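MlnE (PDB 5D2E) is the N-terminal B-type ketoreductase piece of a macrolactin assembly-line polyketide synthase, binds NADP and probably reduces the beta-keto groups of carrier-bound intermediates. Local coordinates at residues Ser50-His55 with Lys74-Gly79. Numbering follows the deposited sequence.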
# COMPACT_ATOMS: atom_id res chain seq x y z
N SER A 50 -28.67 7.43 -9.34
CA SER A 50 -28.98 8.00 -8.02
C SER A 50 -29.55 9.44 -8.18
O SER A 50 -29.50 10.04 -9.27
CB SER A 50 -27.70 8.11 -7.18
OG SER A 50 -26.82 9.08 -7.75
N LYS A 51 -30.03 10.03 -7.10
CA LYS A 51 -30.22 11.50 -7.08
C LYS A 51 -28.85 12.19 -7.39
O LYS A 51 -27.78 11.59 -7.21
CB LYS A 51 -30.69 11.95 -5.70
CG LYS A 51 -31.93 11.20 -5.18
CD LYS A 51 -33.14 12.11 -4.90
CE LYS A 51 -33.72 11.88 -3.50
NZ LYS A 51 -32.68 12.15 -2.45
N LYS A 52 -28.90 13.45 -7.80
CA LYS A 52 -27.72 14.15 -8.19
C LYS A 52 -27.03 14.92 -7.06
O LYS A 52 -25.82 15.14 -7.12
CB LYS A 52 -28.07 15.09 -9.29
CG LYS A 52 -28.62 14.37 -10.49
CD LYS A 52 -29.29 15.37 -11.42
CE LYS A 52 -28.28 16.03 -12.35
NZ LYS A 52 -28.14 15.27 -13.64
N PHE A 53 -27.75 15.35 -6.02
CA PHE A 53 -27.18 16.30 -5.07
C PHE A 53 -26.62 15.64 -3.82
O PHE A 53 -27.10 14.59 -3.41
CB PHE A 53 -28.22 17.36 -4.61
CG PHE A 53 -28.80 18.23 -5.71
CD1 PHE A 53 -28.21 18.36 -6.97
CD2 PHE A 53 -29.95 18.94 -5.45
CE1 PHE A 53 -28.75 19.17 -7.94
CE2 PHE A 53 -30.52 19.73 -6.43
CZ PHE A 53 -29.92 19.87 -7.66
N PRO A 54 -25.68 16.31 -3.14
CA PRO A 54 -25.29 15.91 -1.79
C PRO A 54 -26.51 15.86 -0.87
O PRO A 54 -27.51 16.54 -1.14
CB PRO A 54 -24.32 17.02 -1.37
CG PRO A 54 -23.91 17.73 -2.61
CD PRO A 54 -25.02 17.56 -3.59
N HIS A 55 -26.42 15.12 0.23
CA HIS A 55 -27.55 14.97 1.19
C HIS A 55 -27.80 16.17 2.11
O HIS A 55 -28.86 16.27 2.69
CB HIS A 55 -27.41 13.70 2.06
CG HIS A 55 -28.20 12.53 1.55
ND1 HIS A 55 -27.70 11.24 1.55
CD2 HIS A 55 -29.44 12.45 1.02
CE1 HIS A 55 -28.60 10.42 1.03
NE2 HIS A 55 -29.67 11.13 0.70
N LYS A 74 -21.19 21.94 -13.08
CA LYS A 74 -22.25 23.03 -12.99
C LYS A 74 -23.64 22.55 -13.47
O LYS A 74 -24.69 22.74 -12.77
CB LYS A 74 -21.83 24.24 -13.84
CG LYS A 74 -20.59 24.92 -13.36
CD LYS A 74 -20.71 25.45 -11.90
CE LYS A 74 -21.73 26.60 -11.79
NZ LYS A 74 -21.85 27.00 -10.37
N ARG A 75 -23.62 21.82 -14.59
CA ARG A 75 -24.88 21.23 -15.09
C ARG A 75 -25.46 20.23 -14.14
O ARG A 75 -26.66 20.24 -13.83
CB ARG A 75 -24.72 20.65 -16.47
CG ARG A 75 -26.08 20.21 -17.03
CD ARG A 75 -26.05 19.88 -18.52
NE ARG A 75 -24.88 20.46 -19.21
CZ ARG A 75 -23.80 19.78 -19.58
NH1 ARG A 75 -23.74 18.47 -19.36
NH2 ARG A 75 -22.79 20.40 -20.19
N GLN A 76 -24.60 19.42 -13.55
CA GLN A 76 -25.09 18.42 -12.63
C GLN A 76 -25.78 19.03 -11.39
O GLN A 76 -26.74 18.49 -10.83
CB GLN A 76 -23.89 17.53 -12.20
CG GLN A 76 -24.34 16.34 -11.38
CD GLN A 76 -24.75 15.15 -12.23
OE1 GLN A 76 -24.96 15.30 -13.42
NE2 GLN A 76 -24.78 13.95 -11.62
N LEU A 77 -25.26 20.18 -10.97
CA LEU A 77 -25.69 20.84 -9.73
C LEU A 77 -26.72 21.94 -9.99
O LEU A 77 -27.05 22.73 -9.06
CB LEU A 77 -24.47 21.44 -9.04
CG LEU A 77 -23.48 20.42 -8.53
CD1 LEU A 77 -22.20 21.12 -8.14
CD2 LEU A 77 -24.09 19.64 -7.39
N GLU A 78 -27.24 22.01 -11.23
CA GLU A 78 -28.29 22.99 -11.53
C GLU A 78 -29.43 22.81 -10.55
O GLU A 78 -29.93 21.74 -10.38
CB GLU A 78 -28.77 22.88 -12.97
CG GLU A 78 -27.86 23.66 -13.91
CD GLU A 78 -28.18 23.48 -15.40
OE1 GLU A 78 -29.29 23.03 -15.70
OE2 GLU A 78 -27.32 23.76 -16.28
N GLY A 79 -29.77 23.85 -9.82
CA GLY A 79 -30.85 23.72 -8.81
C GLY A 79 -30.37 23.55 -7.40
O GLY A 79 -31.17 23.56 -6.47
O HOH W 1 -26.35 16.69 -15.45
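The side chain of Lys-52 lies across that of Gln-76. Lys-52 CB is 4.0 Å from Gln-76 O, Lys-52 CG equally far from Gln-76 NE2, and Lys-52 CD 4.1 Å from Gln-76 O. The bend at chi3 (84°) brings Lys-52 CE to 3.3 Å from Gln-76 O, and the further bend at chi4 (91°) directs NZ to the side-chain amide. Lys-52 NZ gives a weak hydrogen bond of 3.2 Å to Gln-76 OE1, and a water accepting from NZ and donating to OE1 closes a small triangle. On helix 222-233, Gln-223 NE2 also donates to OE1, and Gln-76 NE2 reaches Ser-230 OG, which also bonds Lys-52 O.

Beside it, the Phe-53 ring turns its edge to backbone carbonyls: in its plane lie Gln-76 O, 3.6 Å from Phe-53 CE1, and Glu-78 O, 3.3 Å from Phe-53 CZ. Phe-53 CD1 packs on Leu-77 CD2 at 4.3 Å. These contacts join the loop ahead of strand 60-64 to the helix after it, in the Rossmann-like subdomain away from the NADP site. Ammonium against amide oxygen, and weakly positive C-H edge against backbone carbonyls, are consistent with modest electrostatic attraction, probably softened for the exposed lysine by solvent.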